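Local structure of peroxiredoxin 5 (Alvinella pompejana, 2XHF) at residues L24-V29 against D109-F114; P56-H61 against A92-T97; A137-D142 against L161-Q166. The protein probably serves as an antioxidant enzyme of the thiol peroxidase family, whose members reduce hydrogen peroxide and organic hydroperoxides. All coordinates share one frame; numbering follows the deposited sequence.

Contact 1 of 3, residues L24-V29 against D109-F114; sequences LVYEDV and DMHGEF
The extended backbone of strand 24-26 brings Y26 up to M110 and H111, the two middle residues of a type I beta turn from D109 to G112 that leads straight into helix 113-118. The turn is closed by G112 N on D109 O at 2.8 Å. G112, at the N-cap position, has a positive phi that most residues adopt only at a cost. M110 runs out extended, with CG anti to the backbone N, and then bends at chi3 (61°), which lays its methyl on the tyrosine ring: CE sits 3.7 Å from the centroid of the Y26 ring, 10° off the normal. This is a CH-pi contact, with SD farther up the same normal at 5.0 Å from that centroid, a long Met-aromatic approach. A flexible thioether suits the place because it can mould itself to a flat aromatic face. The H111 ring stands steeply to the Y26 ring, planes at 72°, and receives the phenol at its edge, Y26 OH lying 3.1 Å from H111 NE2. Nearer the helix start, E113 reaches the strand through two waters. Its OE1 accepts from both, and they serve L24 O and L24 N respectively, so one carboxylate oxygen ties down both polar backbone atoms of L24. D109 OD1 accepts from F114 N at 2.9 Å, on its syn side, fastening the turn to the first helical turn. Beyond the pair, L128 and S125 of the second subunit pack on M110 and H111 respectively. Within the chain, V25 pairs with F34 of the antiparallel strand 33-35, Y26 bonds through its backbone to A108, the last residue of strand 105-108, and P88 at the start of helix 88-98 touches both Y26 and M110.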
# COMPACT_ATOMS: atom_id res chain seq x y z
N LEU A 24 -18.87 -2.29 -3.51
CA LEU A 24 -17.81 -2.97 -4.26
C LEU A 24 -16.51 -2.99 -3.50
O LEU A 24 -16.10 -1.99 -2.89
CB LEU A 24 -17.58 -2.23 -5.58
CG LEU A 24 -18.65 -2.33 -6.66
CD1 LEU A 24 -18.19 -1.56 -7.87
CD2 LEU A 24 -18.91 -3.79 -7.02
N VAL A 25 -15.86 -4.15 -3.50
CA VAL A 25 -14.51 -4.27 -3.01
C VAL A 25 -13.65 -4.86 -4.11
O VAL A 25 -14.15 -5.32 -5.14
CB VAL A 25 -14.42 -5.09 -1.71
CG1 VAL A 25 -15.17 -4.39 -0.61
CG2 VAL A 25 -14.96 -6.48 -1.94
N TYR A 26 -12.34 -4.79 -3.91
CA TYR A 26 -11.38 -5.20 -4.93
C TYR A 26 -10.54 -6.35 -4.40
O TYR A 26 -10.35 -6.48 -3.19
CB TYR A 26 -10.49 -4.00 -5.29
CG TYR A 26 -11.27 -2.85 -5.81
CD1 TYR A 26 -11.97 -2.01 -4.94
CD2 TYR A 26 -11.33 -2.58 -7.17
CE1 TYR A 26 -12.72 -0.96 -5.42
CE2 TYR A 26 -12.08 -1.54 -7.65
CZ TYR A 26 -12.76 -0.73 -6.79
OH TYR A 26 -13.50 0.32 -7.29
N GLU A 27 -10.08 -7.20 -5.30
CA GLU A 27 -9.25 -8.32 -4.88
C GLU A 27 -8.24 -8.57 -5.99
O GLU A 27 -8.61 -8.62 -7.17
CB GLU A 27 -10.11 -9.55 -4.65
CG GLU A 27 -9.39 -10.73 -4.05
CD GLU A 27 -10.32 -11.92 -3.80
OE1 GLU A 27 -11.42 -11.96 -4.39
OE2 GLU A 27 -9.93 -12.80 -3.02
N ASP A 28 -6.96 -8.64 -5.62
CA ASP A 28 -5.83 -8.91 -6.54
C ASP A 28 -5.45 -7.75 -7.47
O ASP A 28 -4.31 -7.26 -7.44
CB ASP A 28 -6.05 -10.18 -7.35
CG ASP A 28 -6.15 -11.41 -6.47
OD1 ASP A 28 -5.21 -11.66 -5.70
OD2 ASP A 28 -7.17 -12.14 -6.55
N VAL A 29 -6.39 -7.28 -8.28
CA VAL A 29 -6.13 -6.23 -9.25
C VAL A 29 -7.33 -5.30 -9.32
O VAL A 29 -8.44 -5.71 -9.02
CB VAL A 29 -5.83 -6.80 -10.65
CG1 VAL A 29 -4.55 -7.65 -10.63
CG2 VAL A 29 -7.01 -7.62 -11.16
N ASP A 109 -10.65 -2.52 0.37
CA ASP A 109 -11.66 -1.45 0.42
C ASP A 109 -10.99 -0.17 -0.05
O ASP A 109 -10.75 0.78 0.72
CB ASP A 109 -12.14 -1.30 1.86
CG ASP A 109 -13.27 -0.30 2.00
OD1 ASP A 109 -14.01 -0.10 1.01
OD2 ASP A 109 -13.44 0.27 3.10
N MET A 110 -10.67 -0.14 -1.33
CA MET A 110 -9.66 0.78 -1.83
C MET A 110 -10.03 2.25 -1.66
O MET A 110 -9.15 3.08 -1.43
CB MET A 110 -9.38 0.48 -3.30
CG MET A 110 -8.39 1.41 -3.92
SD MET A 110 -7.88 0.82 -5.53
CE MET A 110 -9.37 0.82 -6.42
N HIS A 111 -11.31 2.57 -1.82
CA HIS A 111 -11.78 3.94 -1.68
C HIS A 111 -12.25 4.23 -0.26
O HIS A 111 -12.71 5.34 0.02
CB HIS A 111 -12.95 4.19 -2.64
CG HIS A 111 -12.65 3.86 -4.07
ND1 HIS A 111 -11.78 4.61 -4.84
CD2 HIS A 111 -13.06 2.84 -4.84
CE1 HIS A 111 -11.71 4.07 -6.04
NE2 HIS A 111 -12.47 3.00 -6.07
N GLY A 112 -12.16 3.24 0.62
CA GLY A 112 -12.67 3.35 1.97
C GLY A 112 -14.19 3.39 2.04
O GLY A 112 -14.77 3.74 3.07
N GLU A 113 -14.85 2.96 0.97
CA GLU A 113 -16.30 3.07 0.92
C GLU A 113 -16.99 2.14 1.92
O GLU A 113 -17.97 2.53 2.57
CB GLU A 113 -16.81 2.80 -0.50
CG GLU A 113 -18.29 3.07 -0.65
CD GLU A 113 -18.79 2.88 -2.06
OE1 GLU A 113 -18.07 2.30 -2.89
OE2 GLU A 113 -19.93 3.32 -2.33
N PHE A 114 -16.51 0.90 2.04
CA PHE A 114 -17.12 -0.05 2.96
C PHE A 114 -16.92 0.41 4.39
O PHE A 114 -17.85 0.39 5.21
CB PHE A 114 -16.55 -1.45 2.77
CG PHE A 114 -17.19 -2.49 3.66
CD1 PHE A 114 -18.41 -3.04 3.34
CD2 PHE A 114 -16.56 -2.92 4.81
CE1 PHE A 114 -19.00 -4.00 4.14
CE2 PHE A 114 -17.13 -3.87 5.62
CZ PHE A 114 -18.36 -4.42 5.29
O HOH W 1 -15.76 0.70 -3.28
O HOH W 2 -19.59 0.42 -4.25

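Contact 2 of 3, residues P56-H61 against A92-T97; sequences PGSNNH and AAWGKT
W94 overlaps S58 with the benzo part of its indole, CZ2 lying 3.5 Å from S58 OG, which approaches obliquely, and 3.6 Å from S58 CB. The carbonyl oxygen S58 O lies in the indole plane at the ring edge, so the serine meets the tryptophan with backbone and side chain together. With CG anti to the backbone N (chi1 177°), W94 extends from helix 88-98 across to the loop 56-61, whose type I turn from G57 to N60 is closed by N60 N on G57 O. G57, at phi 99°, fits because a CB there would strike the preceding carbonyl oxygen. One water joins the polar ends: it accepts from W94 NE1 at 2.9 Å and donates to S58 OG at 2.9 Å. The hydroxyl also bonds to V55 O, which can only accept, so S58 both gives and receives. F54 meets the W94 ring edge-to-face, while F54 of the second subunit packs on A93, placing the contact near the dimer interface. In peroxiredoxins of this class the peroxidatic cysteine follows a Pro-Gly pair in this loop; by sequence, S58 probably stands at the corresponding place. A serine hydroxyl cannot do the redox chemistry of a thiol, and here the polar grip of V55 and the water, beside the bulky indole, instead fixes its direction.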
# COMPACT_ATOMS: atom_id res chain seq x y z
N PRO A 56 2.37 -2.12 11.22
CA PRO A 56 2.62 -2.94 12.41
C PRO A 56 1.32 -3.25 13.15
O PRO A 56 0.47 -2.38 13.35
CB PRO A 56 3.56 -2.07 13.24
CG PRO A 56 4.30 -1.27 12.23
CD PRO A 56 3.29 -0.97 11.14
N GLY A 57 1.17 -4.50 13.57
CA GLY A 57 -0.07 -4.97 14.16
C GLY A 57 -0.97 -5.73 13.21
O GLY A 57 -1.82 -6.52 13.63
N SER A 58 -0.83 -5.47 11.90
CA SER A 58 -1.72 -6.10 10.92
C SER A 58 -1.56 -7.62 10.85
O SER A 58 -2.45 -8.30 10.37
CB SER A 58 -1.54 -5.49 9.53
OG SER A 58 -0.20 -5.67 9.08
N ASN A 59 -0.43 -8.15 11.32
CA ASN A 59 -0.25 -9.60 11.38
C ASN A 59 -0.34 -10.17 12.78
O ASN A 59 0.05 -11.30 13.02
CB ASN A 59 1.09 -10.01 10.76
CG ASN A 59 1.14 -11.49 10.42
OD1 ASN A 59 0.13 -12.12 10.08
ND2 ASN A 59 2.33 -12.06 10.49
N ASN A 60 -0.95 -9.44 13.70
CA ASN A 60 -1.03 -9.90 15.09
C ASN A 60 -2.00 -11.07 15.26
O ASN A 60 -1.80 -11.93 16.12
CB ASN A 60 -1.43 -8.76 16.02
CG ASN A 60 -0.28 -7.86 16.36
OD1 ASN A 60 0.82 -8.02 15.83
ND2 ASN A 60 -0.52 -6.88 17.22
N HIS A 61 -3.04 -11.09 14.44
CA HIS A 61 -4.13 -12.04 14.64
C HIS A 61 -4.28 -13.07 13.55
O HIS A 61 -4.85 -14.13 13.78
CB HIS A 61 -5.42 -11.27 14.85
CG HIS A 61 -5.33 -10.30 15.98
ND1 HIS A 61 -5.06 -10.70 17.27
CD2 HIS A 61 -5.44 -8.95 16.01
CE1 HIS A 61 -5.01 -9.63 18.05
NE2 HIS A 61 -5.25 -8.56 17.31
N ALA A 92 -2.90 -7.78 -2.01
CA ALA A 92 -2.64 -9.14 -2.45
C ALA A 92 -1.21 -9.56 -2.13
O ALA A 92 -0.96 -10.69 -1.71
CB ALA A 92 -2.93 -9.30 -3.94
N ALA A 93 -0.25 -8.66 -2.35
CA ALA A 93 1.16 -8.98 -2.10
C ALA A 93 1.33 -9.24 -0.62
O ALA A 93 1.99 -10.17 -0.21
CB ALA A 93 2.06 -7.85 -2.55
N TRP A 94 0.73 -8.39 0.19
CA TRP A 94 0.79 -8.56 1.63
C TRP A 94 0.18 -9.90 2.08
O TRP A 94 0.76 -10.64 2.88
CB TRP A 94 0.08 -7.41 2.33
CG TRP A 94 0.04 -7.55 3.82
CD1 TRP A 94 1.09 -7.50 4.67
CD2 TRP A 94 -1.11 -7.80 4.61
NE1 TRP A 94 0.67 -7.66 5.97
CE2 TRP A 94 -0.68 -7.88 5.95
CE3 TRP A 94 -2.47 -7.97 4.33
CZ2 TRP A 94 -1.56 -8.10 7.00
CZ3 TRP A 94 -3.33 -8.20 5.37
CH2 TRP A 94 -2.87 -8.25 6.70
N GLY A 95 -1.00 -10.22 1.55
CA GLY A 95 -1.70 -11.45 1.89
C GLY A 95 -0.82 -12.65 1.64
O GLY A 95 -0.80 -13.58 2.44
N LYS A 96 -0.07 -12.66 0.52
CA LYS A 96 0.80 -13.80 0.22
C LYS A 96 1.91 -13.97 1.26
O LYS A 96 2.34 -15.08 1.52
CB LYS A 96 1.39 -13.70 -1.18
CG LYS A 96 0.35 -13.86 -2.25
CD LYS A 96 0.96 -13.76 -3.64
CE LYS A 96 -0.10 -13.92 -4.72
NZ LYS A 96 -1.14 -12.86 -4.65
N THR A 97 2.34 -12.88 1.88
CA THR A 97 3.40 -12.96 2.89
C THR A 97 2.89 -13.46 4.24
O THR A 97 3.64 -14.11 4.98
CB THR A 97 4.11 -11.60 3.11
OG1 THR A 97 3.30 -10.73 3.92
CG2 THR A 97 4.49 -10.95 1.77
O HOH W 3 2.02 -7.53 8.54

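Contact 3 of 3, residues A137-D142 against L161-Q166; sequences AMLIDD and LSIQRQ
L139 makes an apolar helix-on-sheet contact, setting the C-terminal helix 156-165 against strand 136-141 of the mixed sheet in this thioredoxin-like fold. The backbones come nearest at L139 and I163, whose CA atoms are 7.6 Å apart, and the leucine alone represents the strand. With CG anti to the carbonyl carbon (chi1 -61°), its forked end projects at the helix, and both methyls touch I163 CG1. CD2 lies 3.7 Å from I163 CG1 and approaches the tip of that isoleucine as well, the two side chains crossing at a slant. CD1 goes on to meet S162 CB at 3.8 Å and Q166 NE2 at 3.6 Å, Q166 coming in from the opposite direction with its chain extended beyond CG. Two methyl groups thus engage S162, I163 and Q166. S162 suits its place because a short side chain lets the leucine methyl come close to the helix backbone, and I163 because its longer arm, CG1 and CD1, adds to the same apolar surface. Replacing L139 by an alanine would probably leave I163 and S162 without their strand partner and open a gap between helix and sheet. On the sheet, L139 also touches I46 and S147 of the adjoining strands, while F72 of helix 69-74 and Y77 back I163. The amide of Q166 is satisfied elsewhere, OE1 bonding to Y77 OH, so toward L139 it offers contact rather than a polar bond. Cohesion between these segments therefore rests on dispersion and the burial of methyl groups, with the polar bonds of Q166 made at the margin.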
# COMPACT_ATOMS: atom_id res chain seq x y z
N ALA A 137 -14.01 -7.61 14.16
CA ALA A 137 -14.20 -8.97 13.63
C ALA A 137 -15.68 -9.29 13.77
O ALA A 137 -16.26 -9.10 14.84
CB ALA A 137 -13.35 -9.97 14.38
N MET A 138 -16.29 -9.78 12.69
CA MET A 138 -17.70 -10.08 12.69
C MET A 138 -17.96 -11.45 12.14
O MET A 138 -17.25 -11.91 11.24
CB MET A 138 -18.43 -9.05 11.82
CG MET A 138 -18.36 -7.64 12.39
SD MET A 138 -19.25 -6.42 11.42
CE MET A 138 -19.04 -7.17 9.83
N LEU A 139 -18.99 -12.08 12.68
CA LEU A 139 -19.53 -13.29 12.10
C LEU A 139 -20.67 -12.87 11.17
O LEU A 139 -21.54 -12.07 11.55
CB LEU A 139 -20.06 -14.20 13.19
CG LEU A 139 -19.06 -14.68 14.22
CD1 LEU A 139 -19.74 -15.71 15.14
CD2 LEU A 139 -17.84 -15.28 13.57
N ILE A 140 -20.68 -13.44 9.97
CA ILE A 140 -21.65 -13.10 8.96
C ILE A 140 -22.41 -14.38 8.57
O ILE A 140 -21.86 -15.46 8.55
CB ILE A 140 -20.94 -12.57 7.71
CG1 ILE A 140 -19.92 -11.46 8.03
CG2 ILE A 140 -21.96 -12.11 6.67
CD1 ILE A 140 -20.50 -10.24 8.61
N ASP A 141 -23.69 -14.23 8.27
CA ASP A 141 -24.52 -15.32 7.76
C ASP A 141 -25.39 -14.75 6.65
O ASP A 141 -26.27 -13.94 6.91
CB ASP A 141 -25.37 -15.88 8.91
CG ASP A 141 -26.22 -17.08 8.50
OD1 ASP A 141 -26.51 -17.26 7.31
OD2 ASP A 141 -26.57 -17.87 9.42
N ASP A 142 -25.08 -15.10 5.40
CA ASP A 142 -25.87 -14.63 4.26
C ASP A 142 -25.96 -13.11 4.30
O ASP A 142 -27.01 -12.53 4.10
CB ASP A 142 -27.28 -15.23 4.26
CG ASP A 142 -28.06 -14.90 3.00
OD1 ASP A 142 -27.44 -14.80 1.92
OD2 ASP A 142 -29.31 -14.75 3.10
N LEU A 161 -14.99 -18.90 19.83
CA LEU A 161 -15.91 -19.07 20.95
C LEU A 161 -17.29 -18.55 20.59
O LEU A 161 -18.30 -19.16 20.93
CB LEU A 161 -15.38 -18.39 22.21
CG LEU A 161 -14.07 -18.98 22.72
CD1 LEU A 161 -13.60 -18.18 23.91
CD2 LEU A 161 -14.22 -20.44 23.06
N SER A 162 -17.33 -17.45 19.83
CA SER A 162 -18.61 -16.89 19.39
C SER A 162 -19.32 -17.85 18.45
O SER A 162 -20.51 -18.09 18.55
CB SER A 162 -18.40 -15.55 18.69
OG SER A 162 -18.06 -14.54 19.62
N ILE A 163 -18.56 -18.41 17.53
CA ILE A 163 -19.11 -19.41 16.64
C ILE A 163 -19.72 -20.55 17.45
O ILE A 163 -20.85 -20.97 17.20
CB ILE A 163 -18.03 -19.93 15.69
CG1 ILE A 163 -17.75 -18.86 14.63
CG2 ILE A 163 -18.46 -21.22 15.01
CD1 ILE A 163 -16.51 -19.12 13.82
N GLN A 164 -18.99 -21.04 18.45
CA GLN A 164 -19.47 -22.19 19.21
C GLN A 164 -20.71 -21.91 20.06
O GLN A 164 -21.52 -22.82 20.29
CB GLN A 164 -18.33 -22.78 20.03
CG GLN A 164 -17.27 -23.35 19.11
CD GLN A 164 -16.20 -24.11 19.82
OE1 GLN A 164 -16.03 -23.98 21.03
NE2 GLN A 164 -15.45 -24.92 19.07
N ARG A 165 -20.88 -20.67 20.51
CA ARG A 165 -22.08 -20.29 21.26
C ARG A 165 -23.34 -20.55 20.42
O ARG A 165 -24.44 -20.77 20.95
CB ARG A 165 -22.04 -18.81 21.65
CG ARG A 165 -21.02 -18.43 22.72
CD ARG A 165 -21.18 -19.22 24.01
NE ARG A 165 -22.55 -19.21 24.55
CZ ARG A 165 -23.03 -18.32 25.41
NH1 ARG A 165 -22.28 -17.31 25.85
NH2 ARG A 165 -24.28 -18.42 25.84
N GLN A 166 -23.18 -20.50 19.10
CA GLN A 166 -24.30 -20.79 18.22
C GLN A 166 -24.58 -22.28 18.24
O GLN A 166 -25.73 -22.72 18.13
CB GLN A 166 -24.00 -20.33 16.79
CG GLN A 166 -23.41 -18.94 16.69
CD GLN A 166 -23.20 -18.51 15.26
OE1 GLN A 166 -23.24 -19.34 14.32
NE2 GLN A 166 -22.98 -17.22 15.06

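Contacts 1 and 2 are neighbours, their centres about 17 Å apart, and they touch where D28 OD1 meets A92 CB at 3.7 Å. Along the chain, both segments of contact 2 fall between those of contact 1. Both border the second subunit, contact 1 through M110 and H111 and contact 2 through P56 and A93. Contact 2 also holds the loop in which related enzymes carry their peroxidatic residue. Contact 3 follows later in sequence and lies across the chain's centre from the others, its centre about 24 Å from that of contact 1 and 23 Å from that of contact 2; its segments touch no other chain of the assembly.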